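Local coordinates for protein dihydropteroate synthase (Stenotrophomonas maltophilia, PDB 7L6P) that probably catalyses the magnesium-dependent condensation of para-aminobenzoate with 6-hydroxymethyl-7,8-dihydropterin diphosphate to 7,8-dihydropteroate, a step of folate biosynthesis, at residues 29-34 / 65-70; 105-110 / 124-129; 165-170 / 207-212. One frame throughout, in Å; residues are numbered along the deposited sequence.

Interaction 1 (29-34 / 65-70); sequences RVMGIV and ADLLDI
Strands 29-34 and 67-70 pair in parallel as the first two strands of the eight-stranded TIM barrel, with a salt bridge between Arg-29 and Asp-66 where the pairing begins. Their short axes approach to 4.4 Å at an angle of 31°. Gly-32 bonds on both sides of its register partner Leu-68, its N reaching Leu-67 O at 2.7 Å and its O receiving Asp-69 N; Val-34 N then donates to Asp-69 O. At the start of the pairing Val-30 O accepts Asp-66 N at 2.7 Å and, more weakly, Leu-67 N.

The carboxylate of Asp-66 serves two donors. Its CG is anti to the carbonyl carbon (chi1 -55°), which swings the carboxylate back toward strand 29-34, and OD2 turns its anti lone pair to Val-30 N, 2.8 Å away in an almost straight bond. OD1 receives Arg-29 NH1 at 2.7 Å; the arginine meets it in the guanidinium plane but from above the carboxylate plane, the two groups lying nearly perpendicular.

On the face carrying Met-31, Leu-67 and Asp-69, which looks into the barrel, the bent end of Met-31 sets CE 3.6 Å from Leu-67 CD1 and SD against Asp-69 CB. The other face carries Val-34 and Ile-70, side by side, with Ile-70 CD1 3.5 Å from Val-34 CB.

Outside the barrel, helix 49-62, which links the two strands, covers Val-34 and Leu-68 through Leu-60, while helix 84-101 packs on Ile-70 and helix 273-287 on Val-30 and Ala-65. Strand 267-270 hydrogen-bonds to the other edge of 29-34, closing the barrel.

Interaction 2 (105-110 / 124-129); sequences PISIDT and AGMIND. With IMD (imidazole), chain C.
Four backbone hydrogen bonds join 105-110 to 124-129. Ile-108 spends both its backbone N-H and its C=O on the neighbouring strand: its N donates to Met-126 O at 2.9 Å, from above the carbonyl plane, and its O accepts Asn-128 N at 2.8 Å in a nearly straight bond. Ile-106 O takes Gly-125 N at 2.7 Å, and Thr-110 N closes the series on Asn-128 O at 3.2 Å.

This is the parallel pairing of a beta-alpha-beta unit in the TIM barrel, with helix 113-121 as the crossover. On the helix-facing side Ile-108 and Ile-127 lie alongside each other, CG2 of the former 3.7 Å from CG1 of the latter, and Met-116 and Ala-119 of that helix cover them.

The side chains of Ser-107, Asp-109 and Asn-128 point into the barrel, where their polar ends find partners beyond this strand pair. Ser-107 OG and Asn-128 ND2 bond to the two carboxylate oxygens of Asp-69. Arg-269 forms salt bridges with both Asp-109 OD2 and Asp-69 OD2, two like charges lying close together, and probably offsets their repulsion. Asp-109, its CG anti to the backbone N (chi1 -180°), also presents OD2 to N1 of an imidazole, probably from the crystallisation liquor, in a weak bond of 3.2 Å. Asn-128 ND2 comes within 3.3 Å of imidazole C2. At the end of the pairing, Thr-110 OG1 is hydrogen-bonded to Glu-87, while the Asp-129 carboxylate accepts the amides of Tyr-131 and Leu-133.

Interaction 3 (165-170 / 207-212); sequences PHYDDV and TAHNMT
An irregular loop, 165-170, runs past the first turns of helix 207-215, and no direct hydrogen bond crosses between them. The closest backbone approach is between Val-170 and His-209, whose CA atoms are 6.5 Å apart. Residues 165-167 are extended, Asp-168 turns the chain with helical angles, and Asp-169 then takes the N-cap position of helix 170-188, its OD1 accepting Ala-172 N. Within 207-212 the helical bonds Met-211 N to Thr-207 O and Thr-212 N to Ala-208 O are in place.

His-209 carries most of the contact. With CG anti to the carbonyl carbon (chi1 -60°), its imidazole reaches out from the helix to the loop, where Tyr-167 meets it in a T-shaped (edge-to-face) stack. The centroids are 4.8 Å apart and the planes at 86°. It is the tyrosine that offers its edge: CD2 sits over the centre of the histidine face, 3.5 Å from His-209 CE1. Pro-165 O comes up in the imidazole plane, 3.5 Å from the same CE1. A water also lies in that plane, 3.0 Å from His-209 NE2, and accepts a bond from Tyr-167 N, so that it bridges the two segments.

The contact lies toward the periphery of the TIM barrel, its centre about 20 Å from the centre of the chain, and joins the approach to helix 170-188 with helix 207-215. Val-170, the first residue of the former, places CG2 over the centre of the Tyr-167 ring, on one of its faces, and sends CG1 to within 3.6 Å of Thr-212 CG2. The phenol OH bonds to Gly-204 O, in the loop leading into helix 207-215. Farther along the helix, Met-211 and Thr-212 pack against Ala-285 and Val-289, respectively, of the second subunit.

Interactions 1 and 2 are consecutive parts of one barrel wall, their centres 10 Å apart, because strands 67-71 and 106-109 are neighbours in the sheet. Ile-70 O and Asp-109 N, 2.7 Å apart, probably form one of the hydrogen bonds joining them, and Asp-69 OD1 lies 2.6 Å from Ser-107 OG. The imidazole, bound in the active site, lies beside the polar residues that both contacts send into the barrel, about 4 Å from the side chain of Asp-69 at the nearest atoms. Interaction 3 stands apart, its centre 27 Å from each of the others and its nearest atoms about 13 Å from interaction 2, near the subunit interface.

Interaction 1 (29-34 / 65-70)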
ATOM      1  N   ARG A  29      11.419  -4.319   8.995  1.00 60.11           N
ATOM      2  CA  ARG A  29      10.909  -4.367  10.358  1.00 60.60           C
ATOM      3  C   ARG A  29      10.086  -3.118  10.640  1.00 57.60           C
ATOM      4  O   ARG A  29      10.342  -2.057  10.066  1.00 52.99           O
ATOM      5  CB  ARG A  29      12.049  -4.489  11.362  1.00 58.27           C
ATOM      6  CG  ARG A  29      12.821  -5.745  11.105  1.00 62.47           C
ATOM      7  CD  ARG A  29      11.829  -6.870  11.091  1.00 63.64           C
ATOM      8  NE  ARG A  29      12.442  -8.183  11.075  1.00 65.36           N
ATOM      9  CZ  ARG A  29      11.908  -9.241  11.662  1.00 73.53           C
ATOM     10  NH1 ARG A  29      10.803  -9.137  12.383  1.00 72.32           N
ATOM     11  NH2 ARG A  29      12.447 -10.443  11.452  1.00 73.94           N
ATOM     12  N   VAL A  30       9.078  -3.259  11.504  1.00 58.12           N
ATOM     13  CA  VAL A  30       8.160  -2.169  11.812  1.00 57.71           C
ATOM     14  C   VAL A  30       8.481  -1.604  13.190  1.00 58.51           C
ATOM     15  O   VAL A  30       8.418  -2.324  14.197  1.00 57.90           O
ATOM     16  CB  VAL A  30       6.697  -2.617  11.756  1.00 58.21           C
ATOM     17  CG1 VAL A  30       5.834  -1.412  12.036  1.00 50.77           C
ATOM     18  CG2 VAL A  30       6.380  -3.248  10.408  1.00 54.78           C
ATOM     19  N   MET A  31       8.789  -0.306  13.226  1.00 56.80           N
ATOM     20  CA  MET A  31       9.055   0.444  14.447  1.00 56.37           C
ATOM     21  C   MET A  31       7.802   1.224  14.819  1.00 55.77           C
ATOM     22  O   MET A  31       7.329   2.045  14.026  1.00 55.25           O
ATOM     23  CB  MET A  31      10.245   1.388  14.231  1.00 55.77           C
ATOM     24  CG  MET A  31      10.516   2.381  15.354  1.00 55.81           C
ATOM     25  SD  MET A  31      11.733   3.662  14.921  1.00 59.75           S
ATOM     26  CE  MET A  31      13.300   2.990  15.511  1.00 60.25           C
ATOM     27  N   GLY A  32       7.255   0.962  16.006  1.00 56.59           N
ATOM     28  CA  GLY A  32       6.082   1.691  16.476  1.00 56.49           C
ATOM     29  C   GLY A  32       6.433   3.007  17.159  1.00 57.72           C
ATOM     30  O   GLY A  32       7.393   3.095  17.915  1.00 61.41           O
ATOM     31  N   ILE A  33       5.621   4.022  16.909  1.00 59.30           N
ATOM     32  CA  ILE A  33       5.847   5.352  17.469  1.00 60.34           C
ATOM     33  C   ILE A  33       5.097   5.472  18.791  1.00 60.85           C
ATOM     34  O   ILE A  33       3.895   5.208  18.854  1.00 60.74           O
ATOM     35  CB  ILE A  33       5.421   6.441  16.477  1.00 59.25           C
ATOM     36  CG1 ILE A  33       6.288   6.332  15.219  1.00 54.79           C
ATOM     37  CG2 ILE A  33       5.447   7.847  17.132  1.00 53.46           C
ATOM     38  CD1 ILE A  33       5.870   7.242  14.109  1.00 57.03           C
ATOM     39  N   VAL A  34       5.822   5.799  19.862  1.00 61.71           N
ATOM     40  CA  VAL A  34       5.251   5.949  21.202  1.00 62.72           C
ATOM     41  C   VAL A  34       5.682   7.320  21.714  1.00 67.22           C
ATOM     42  O   VAL A  34       6.757   7.470  22.309  1.00 68.81           O
ATOM     43  CB  VAL A  34       5.700   4.844  22.163  1.00 69.47           C
ATOM     44  CG1 VAL A  34       5.023   5.012  23.513  1.00 70.12           C
ATOM     45  CG2 VAL A  34       5.441   3.461  21.585  1.00 67.97           C
ATOM     46  N   ALA A  65       4.492  -4.725  16.102  1.00 63.98           N
ATOM     47  CA  ALA A  65       5.690  -3.896  16.041  1.00 63.44           C
ATOM     48  C   ALA A  65       6.912  -4.695  16.477  1.00 62.98           C
ATOM     49  O   ALA A  65       6.861  -5.432  17.468  1.00 64.96           O
ATOM     50  CB  ALA A  65       5.513  -2.654  16.915  1.00 59.91           C
ATOM     51  N   ASP A  66       7.994  -4.585  15.699  1.00 59.56           N
ATOM     52  CA  ASP A  66       9.262  -5.224  16.041  1.00 61.94           C
ATOM     53  C   ASP A  66      10.106  -4.382  16.975  1.00 60.70           C
ATOM     54  O   ASP A  66      11.011  -4.915  17.611  1.00 65.82           O
ATOM     55  CB  ASP A  66      10.082  -5.500  14.780  1.00 58.71           C
ATOM     56  CG  ASP A  66       9.305  -6.312  13.746  1.00 63.96           C
ATOM     57  OD1 ASP A  66       9.193  -7.564  13.893  1.00 63.60           O
ATOM     58  OD2 ASP A  66       8.756  -5.666  12.813  1.00 62.15           O
ATOM     59  N   LEU A  67       9.821  -3.092  17.086  1.00 62.28           N
ATOM     60  CA  LEU A  67      10.567  -2.228  17.984  1.00 62.56           C
ATOM     61  C   LEU A  67       9.749  -0.966  18.199  1.00 61.57           C
ATOM     62  O   LEU A  67       8.844  -0.652  17.422  1.00 64.18           O
ATOM     63  CB  LEU A  67      11.972  -1.914  17.436  1.00 60.07           C
ATOM     64  CG  LEU A  67      12.164  -1.099  16.152  1.00 60.31           C
ATOM     65  CD1 LEU A  67      13.618  -0.593  16.057  1.00 55.29           C
ATOM     66  CD2 LEU A  67      11.788  -1.888  14.909  1.00 56.36           C
ATOM     67  N   LEU A  68      10.055  -0.271  19.287  1.00 62.00           N
ATOM     68  CA  LEU A  68       9.316   0.912  19.701  1.00 64.04           C
ATOM     69  C   LEU A  68      10.259   2.098  19.847  1.00 62.47           C
ATOM     70  O   LEU A  68      11.423   1.942  20.222  1.00 65.19           O
ATOM     71  CB  LEU A  68       8.591   0.650  21.018  1.00 64.24           C
ATOM     72  CG  LEU A  68       7.580  -0.494  20.982  1.00 63.30           C
ATOM     73  CD1 LEU A  68       7.005  -0.690  22.363  1.00 63.75           C
ATOM     74  CD2 LEU A  68       6.470  -0.215  19.964  1.00 63.69           C
ATOM     75  N   ASP A  69       9.757   3.291  19.543  1.00 62.75           N
ATOM     76  CA  ASP A  69      10.545   4.516  19.614  1.00 65.44           C
ATOM     77  C   ASP A  69       9.890   5.461  20.611  1.00 65.65           C
ATOM     78  O   ASP A  69       8.758   5.899  20.390  1.00 65.27           O
ATOM     79  CB  ASP A  69      10.661   5.189  18.248  1.00 59.02           C
ATOM     80  CG  ASP A  69      11.786   6.203  18.206  1.00 64.51           C
ATOM     81  OD1 ASP A  69      12.848   5.923  18.820  1.00 63.75           O
ATOM     82  OD2 ASP A  69      11.614   7.276  17.568  1.00 64.77           O
ATOM     83  N   ILE A  70      10.603   5.781  21.693  1.00 67.03           N
ATOM     84  CA  ILE A  70      10.056   6.548  22.809  1.00 67.34           C
ATOM     85  C   ILE A  70      10.577   7.975  22.730  1.00 66.13           C
ATOM     86  O   ILE A  70      11.790   8.194  22.690  1.00 68.88           O
ATOM     87  CB  ILE A  70      10.414   5.909  24.157  1.00 68.48           C
ATOM     88  CG1 ILE A  70      10.156   4.399  24.126  1.00 66.58           C
ATOM     89  CG2 ILE A  70       9.621   6.560  25.278  1.00 71.83           C
ATOM     90  CD1 ILE A  70       8.768   4.019  23.724  1.00 68.05           C
TER

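Interaction 2 (105-110 / 124-129)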
ATOM      1  N   PRO A 105      13.335  -4.401  21.041  1.00 63.23           N
ATOM      2  CA  PRO A 105      14.210  -3.255  21.299  1.00 65.69           C
ATOM      3  C   PRO A 105      13.422  -1.979  21.594  1.00 65.73           C
ATOM      4  O   PRO A 105      12.401  -1.692  20.968  1.00 65.33           O
ATOM      5  CB  PRO A 105      15.009  -3.136  20.002  1.00 64.29           C
ATOM      6  CG  PRO A 105      14.893  -4.509  19.362  1.00 63.41           C
ATOM      7  CD  PRO A 105      13.558  -4.985  19.709  1.00 63.43           C
ATOM      8  N   ILE A 106      13.918  -1.198  22.545  1.00 62.73           N
ATOM      9  CA  ILE A 106      13.320   0.082  22.913  1.00 66.38           C
ATOM     10  C   ILE A 106      14.260   1.191  22.456  1.00 64.79           C
ATOM     11  O   ILE A 106      15.393   1.305  22.954  1.00 63.78           O
ATOM     12  CB  ILE A 106      13.074   0.177  24.427  1.00 67.41           C
ATOM     13  CG1 ILE A 106      12.250  -1.033  24.898  1.00 67.64           C
ATOM     14  CG2 ILE A 106      12.426   1.517  24.770  1.00 64.17           C
ATOM     15  CD1 ILE A 106      10.906  -1.156  24.224  1.00 70.36           C
ATOM     16  N   SER A 107      13.803   2.005  21.513  1.00 59.55           N
ATOM     17  CA  SER A 107      14.611   3.101  21.008  1.00 62.95           C
ATOM     18  C   SER A 107      14.212   4.404  21.684  1.00 64.94           C
ATOM     19  O   SER A 107      13.029   4.637  21.966  1.00 66.71           O
ATOM     20  CB  SER A 107      14.465   3.256  19.501  1.00 63.15           C
ATOM     21  OG  SER A 107      15.027   4.499  19.107  1.00 63.57           O
ATOM     22  N   ILE A 108      15.200   5.258  21.929  1.00 63.41           N
ATOM     23  CA  ILE A 108      14.966   6.592  22.466  1.00 63.72           C
ATOM     24  C   ILE A 108      15.057   7.598  21.330  1.00 64.50           C
ATOM     25  O   ILE A 108      16.062   7.657  20.604  1.00 63.75           O
ATOM     26  CB  ILE A 108      15.947   6.946  23.594  1.00 66.53           C
ATOM     27  CG1 ILE A 108      15.697   8.389  24.039  1.00 68.18           C
ATOM     28  CG2 ILE A 108      17.389   6.758  23.162  1.00 61.28           C
ATOM     29  CD1 ILE A 108      14.307   8.608  24.584  1.00 64.35           C
ATOM     30  N   ASP A 109      14.000   8.386  21.185  1.00 63.40           N
ATOM     31  CA  ASP A 109      13.864   9.407  20.153  1.00 62.79           C
ATOM     32  C   ASP A 109      14.307  10.729  20.779  1.00 62.77           C
ATOM     33  O   ASP A 109      13.528  11.422  21.433  1.00 65.42           O
ATOM     34  CB  ASP A 109      12.418   9.414  19.660  1.00 64.10           C
ATOM     35  CG  ASP A 109      12.151  10.440  18.575  1.00 66.83           C
ATOM     36  OD1 ASP A 109      13.106  11.081  18.095  1.00 67.39           O
ATOM     37  OD2 ASP A 109      10.968  10.589  18.189  1.00 69.13           O
ATOM     38  N   THR A 110      15.585  11.064  20.602  1.00 62.70           N
ATOM     39  CA  THR A 110      16.149  12.260  21.215  1.00 65.33           C
ATOM     40  C   THR A 110      17.334  12.753  20.400  1.00 63.78           C
ATOM     41  O   THR A 110      17.933  12.010  19.620  1.00 62.37           O
ATOM     42  CB  THR A 110      16.594  12.000  22.660  1.00 66.12           C
ATOM     43  OG1 THR A 110      16.839  13.240  23.320  1.00 71.61           O
ATOM     44  CG2 THR A 110      17.872  11.205  22.678  1.00 66.19           C
ATOM     45  N   ALA A 124      17.065   1.477  27.120  1.00 70.97           N
ATOM     46  CA  ALA A 124      16.943   1.699  25.686  1.00 69.13           C
ATOM     47  C   ALA A 124      18.097   1.016  24.955  1.00 69.69           C
ATOM     48  O   ALA A 124      19.253   1.081  25.390  1.00 70.48           O
ATOM     49  CB  ALA A 124      16.925   3.197  25.375  1.00 66.80           C
ATOM     50  N   GLY A 125      17.781   0.377  23.829  1.00 65.50           N
ATOM     51  CA  GLY A 125      18.776  -0.341  23.055  1.00 62.98           C
ATOM     52  C   GLY A 125      19.013   0.235  21.674  1.00 63.61           C
ATOM     53  O   GLY A 125      19.496  -0.458  20.773  1.00 61.28           O
ATOM     54  N   MET A 126      18.644   1.499  21.492  1.00 64.55           N
ATOM     55  CA  MET A 126      18.791   2.204  20.227  1.00 59.49           C
ATOM     56  C   MET A 126      18.565   3.691  20.471  1.00 60.69           C
ATOM     57  O   MET A 126      17.839   4.075  21.393  1.00 61.98           O
ATOM     58  CB  MET A 126      17.817   1.667  19.167  1.00 58.96           C
ATOM     59  CG  MET A 126      17.814   2.486  17.889  1.00 59.94           C
ATOM     60  SD  MET A 126      16.789   1.827  16.576  1.00 57.88           S
ATOM     61  CE  MET A 126      17.724   0.363  16.141  1.00 57.35           C
ATOM     62  N   ILE A 127      19.258   4.517  19.688  1.00 60.20           N
ATOM     63  CA  ILE A 127      19.089   5.964  19.683  1.00 58.81           C
ATOM     64  C   ILE A 127      18.627   6.377  18.292  1.00 58.26           C
ATOM     65  O   ILE A 127      19.255   6.016  17.290  1.00 55.62           O
ATOM     66  CB  ILE A 127      20.390   6.697  20.065  1.00 60.51           C
ATOM     67  CG1 ILE A 127      20.740   6.407  21.525  1.00 62.61           C
ATOM     68  CG2 ILE A 127      20.257   8.196  19.822  1.00 54.21           C
ATOM     69  CD1 ILE A 127      22.111   6.847  21.930  1.00 60.77           C
ATOM     70  N   ASN A 128      17.543   7.138  18.230  1.00 58.23           N
ATOM     71  CA  ASN A 128      16.992   7.640  16.975  1.00 58.87           C
ATOM     72  C   ASN A 128      17.112   9.160  17.011  1.00 58.94           C
ATOM     73  O   ASN A 128      16.388   9.820  17.764  1.00 59.85           O
ATOM     74  CB  ASN A 128      15.537   7.189  16.821  1.00 60.28           C
ATOM     75  CG  ASN A 128      14.990   7.402  15.421  1.00 61.15           C
ATOM     76  OD1 ASN A 128      15.742   7.563  14.461  1.00 61.17           O
ATOM     77  ND2 ASN A 128      13.660   7.421  15.302  1.00 62.35           N
ATOM     78  N   ASP A 129      18.038   9.724  16.228  1.00 59.57           N
ATOM     79  CA  ASP A 129      18.417  11.135  16.374  1.00 58.21           C
ATOM     80  C   ASP A 129      18.045  11.942  15.133  1.00 57.47           C
ATOM     81  O   ASP A 129      18.659  11.777  14.071  1.00 58.06           O
ATOM     82  CB  ASP A 129      19.913  11.258  16.658  1.00 55.31           C
ATOM     83  CG  ASP A 129      20.362  12.716  16.835  1.00 57.74           C
ATOM     84  OD1 ASP A 129      19.518  13.649  16.892  1.00 56.80           O
ATOM     85  OD2 ASP A 129      21.579  12.926  16.922  1.00 56.44           O
TER
HETATM   86  N1  IMD C 301      11.776  11.147  15.103  1.00 63.75           N
HETATM   87  C2  IMD C 301      13.041  10.648  15.160  1.00 61.87           C
HETATM   88  N3  IMD C 301      13.499  10.449  13.903  1.00 62.66           N
HETATM   89  C4  IMD C 301      12.508  10.810  13.045  1.00 60.96           C
HETATM   90  C5  IMD C 301      11.426  11.255  13.802  1.00 59.10           C

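Interaction 3 (165-170 / 207-212)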
ATOM      1  N   PRO A 165      12.268  25.242   2.449  1.00 84.07           N
ATOM      2  CA  PRO A 165      13.435  24.392   2.206  1.00 74.08           C
ATOM      3  C   PRO A 165      13.849  24.461   0.746  1.00 69.18           C
ATOM      4  O   PRO A 165      13.010  24.545  -0.150  1.00 69.43           O
ATOM      5  CB  PRO A 165      12.932  22.994   2.578  1.00 73.32           C
ATOM      6  CG  PRO A 165      11.671  23.235   3.407  1.00 74.53           C
ATOM      7  CD  PRO A 165      11.080  24.470   2.844  1.00 78.76           C
ATOM      8  N   HIS A 166      15.153  24.416   0.508  1.00 64.52           N
ATOM      9  CA  HIS A 166      15.689  24.509  -0.843  1.00 64.44           C
ATOM     10  C   HIS A 166      16.878  23.565  -1.005  1.00 62.00           C
ATOM     11  O   HIS A 166      17.657  23.349  -0.074  1.00 58.70           O
ATOM     12  CB  HIS A 166      16.119  25.940  -1.202  1.00 67.36           C
ATOM     13  CG  HIS A 166      17.066  25.996  -2.365  1.00 77.44           C
ATOM     14  ND1 HIS A 166      16.657  25.813  -3.671  1.00 78.99           N
ATOM     15  CD2 HIS A 166      18.413  26.160  -2.411  1.00 77.28           C
ATOM     16  CE1 HIS A 166      17.710  25.889  -4.472  1.00 76.31           C
ATOM     17  NE2 HIS A 166      18.786  26.098  -3.733  1.00 75.02           N
ATOM     18  N   TYR A 167      16.995  22.995  -2.202  1.00 63.22           N
ATOM     19  CA  TYR A 167      18.100  22.112  -2.547  1.00 60.61           C
ATOM     20  C   TYR A 167      18.415  22.296  -4.019  1.00 61.53           C
ATOM     21  O   TYR A 167      17.513  22.228  -4.852  1.00 62.92           O
ATOM     22  CB  TYR A 167      17.747  20.648  -2.301  1.00 54.78           C
ATOM     23  CG  TYR A 167      17.438  20.279  -0.875  1.00 55.49           C
ATOM     24  CD1 TYR A 167      18.448  19.899  -0.004  1.00 54.68           C
ATOM     25  CD2 TYR A 167      16.128  20.263  -0.410  1.00 53.25           C
ATOM     26  CE1 TYR A 167      18.167  19.529   1.294  1.00 53.59           C
ATOM     27  CE2 TYR A 167      15.842  19.918   0.891  1.00 52.99           C
ATOM     28  CZ  TYR A 167      16.867  19.555   1.740  1.00 54.98           C
ATOM     29  OH  TYR A 167      16.594  19.184   3.042  1.00 55.24           O
ATOM     30  N   ASP A 168      19.685  22.494  -4.346  1.00 60.85           N
ATOM     31  CA  ASP A 168      20.079  22.376  -5.743  1.00 61.44           C
ATOM     32  C   ASP A 168      19.868  20.945  -6.216  1.00 58.94           C
ATOM     33  O   ASP A 168      19.384  20.706  -7.326  1.00 62.30           O
ATOM     34  CB  ASP A 168      21.541  22.771  -5.921  1.00 61.07           C
ATOM     35  CG  ASP A 168      21.798  24.220  -5.590  1.00 72.48           C
ATOM     36  OD1 ASP A 168      20.899  25.067  -5.847  1.00 74.65           O
ATOM     37  OD2 ASP A 168      22.912  24.509  -5.072  1.00 72.14           O
ATOM     38  N   ASP A 169      20.266  19.979  -5.394  1.00 57.39           N
ATOM     39  CA  ASP A 169      20.138  18.567  -5.733  1.00 58.12           C
ATOM     40  C   ASP A 169      19.896  17.837  -4.421  1.00 55.76           C
ATOM     41  O   ASP A 169      20.857  17.583  -3.680  1.00 55.09           O
ATOM     42  CB  ASP A 169      21.409  18.086  -6.417  1.00 56.66           C
ATOM     43  CG  ASP A 169      21.311  16.674  -6.896  1.00 57.66           C
ATOM     44  OD1 ASP A 169      20.753  15.815  -6.181  1.00 57.64           O
ATOM     45  OD2 ASP A 169      21.822  16.424  -8.011  1.00 64.61           O
ATOM     46  N   VAL A 170      18.630  17.512  -4.136  1.00 47.44           N
ATOM     47  CA  VAL A 170      18.294  17.011  -2.808  1.00 44.89           C
ATOM     48  C   VAL A 170      18.949  15.661  -2.562  1.00 48.59           C
ATOM     49  O   VAL A 170      19.396  15.377  -1.443  1.00 47.99           O
ATOM     50  CB  VAL A 170      16.767  16.965  -2.595  1.00 46.89           C
ATOM     51  CG1 VAL A 170      16.084  16.031  -3.594  1.00 45.79           C
ATOM     52  CG2 VAL A 170      16.437  16.563  -1.158  1.00 44.18           C
ATOM     53  N   THR A 207       7.112  18.557  -0.331  1.00 48.76           N
ATOM     54  CA  THR A 207       6.587  17.283  -0.813  1.00 47.71           C
ATOM     55  C   THR A 207       7.379  16.802  -2.024  1.00 47.13           C
ATOM     56  O   THR A 207       7.671  15.607  -2.145  1.00 48.05           O
ATOM     57  CB  THR A 207       5.103  17.399  -1.152  1.00 49.39           C
ATOM     58  OG1 THR A 207       4.369  17.713   0.032  1.00 50.26           O
ATOM     59  CG2 THR A 207       4.580  16.092  -1.757  1.00 47.45           C
ATOM     60  N   ALA A 208       7.780  17.724  -2.901  1.00 48.46           N
ATOM     61  CA  ALA A 208       8.570  17.359  -4.077  1.00 47.66           C
ATOM     62  C   ALA A 208       9.911  16.766  -3.668  1.00 45.68           C
ATOM     63  O   ALA A 208      10.345  15.755  -4.227  1.00 47.11           O
ATOM     64  CB  ALA A 208       8.776  18.580  -4.982  1.00 46.83           C
ATOM     65  N   HIS A 209      10.593  17.398  -2.705  1.00 47.63           N
ATOM     66  CA  HIS A 209      11.849  16.850  -2.208  1.00 48.37           C
ATOM     67  C   HIS A 209      11.636  15.449  -1.663  1.00 50.65           C
ATOM     68  O   HIS A 209      12.460  14.551  -1.902  1.00 52.16           O
ATOM     69  CB  HIS A 209      12.448  17.751  -1.124  1.00 47.50           C
ATOM     70  CG  HIS A 209      12.748  19.142  -1.589  1.00 46.55           C
ATOM     71  ND1 HIS A 209      12.628  20.243  -0.766  1.00 51.46           N
ATOM     72  CD2 HIS A 209      13.144  19.616  -2.793  1.00 46.14           C
ATOM     73  CE1 HIS A 209      12.955  21.333  -1.440  1.00 51.37           C
ATOM     74  NE2 HIS A 209      13.270  20.980  -2.674  1.00 50.71           N
ATOM     75  N   ASN A 210      10.540  15.244  -0.916  1.00 48.74           N
ATOM     76  CA  ASN A 210      10.276  13.935  -0.322  1.00 47.60           C
ATOM     77  C   ASN A 210      10.085  12.870  -1.395  1.00 47.23           C
ATOM     78  O   ASN A 210      10.593  11.751  -1.264  1.00 46.99           O
ATOM     79  CB  ASN A 210       9.044  13.983   0.583  1.00 46.98           C
ATOM     80  CG  ASN A 210       9.341  14.601   1.923  1.00 52.17           C
ATOM     81  OD1 ASN A 210      10.464  14.519   2.438  1.00 51.53           O
ATOM     82  ND2 ASN A 210       8.320  15.190   2.527  1.00 50.20           N
ATOM     83  N   MET A 211       9.325  13.187  -2.441  1.00 45.71           N
ATOM     84  CA  MET A 211       9.069  12.215  -3.491  1.00 47.10           C
ATOM     85  C   MET A 211      10.333  11.908  -4.290  1.00 48.15           C
ATOM     86  O   MET A 211      10.536  10.772  -4.731  1.00 48.00           O
ATOM     87  CB  MET A 211       7.947  12.715  -4.402  1.00 48.26           C
ATOM     88  CG  MET A 211       6.546  12.744  -3.725  1.00 48.27           C
ATOM     89  SD  MET A 211       5.973  11.172  -3.012  1.00 49.78           S
ATOM     90  CE  MET A 211       6.400  11.387  -1.283  1.00 40.79           C
ATOM     91  N   THR A 212      11.183  12.907  -4.511  1.00 49.66           N
ATOM     92  CA  THR A 212      12.449  12.650  -5.183  1.00 48.90           C
ATOM     93  C   THR A 212      13.332  11.720  -4.335  1.00 50.76           C
ATOM     94  O   THR A 212      13.798  10.678  -4.818  1.00 47.95           O
ATOM     95  CB  THR A 212      13.135  13.985  -5.509  1.00 50.43           C
ATOM     96  OG1 THR A 212      12.426  14.645  -6.580  1.00 44.07           O
ATOM     97  CG2 THR A 212      14.599  13.768  -5.923  1.00 46.73           C
TER
HETATM   98  O   HOH W   1      14.376  23.314  -4.142  1.00 59.32           O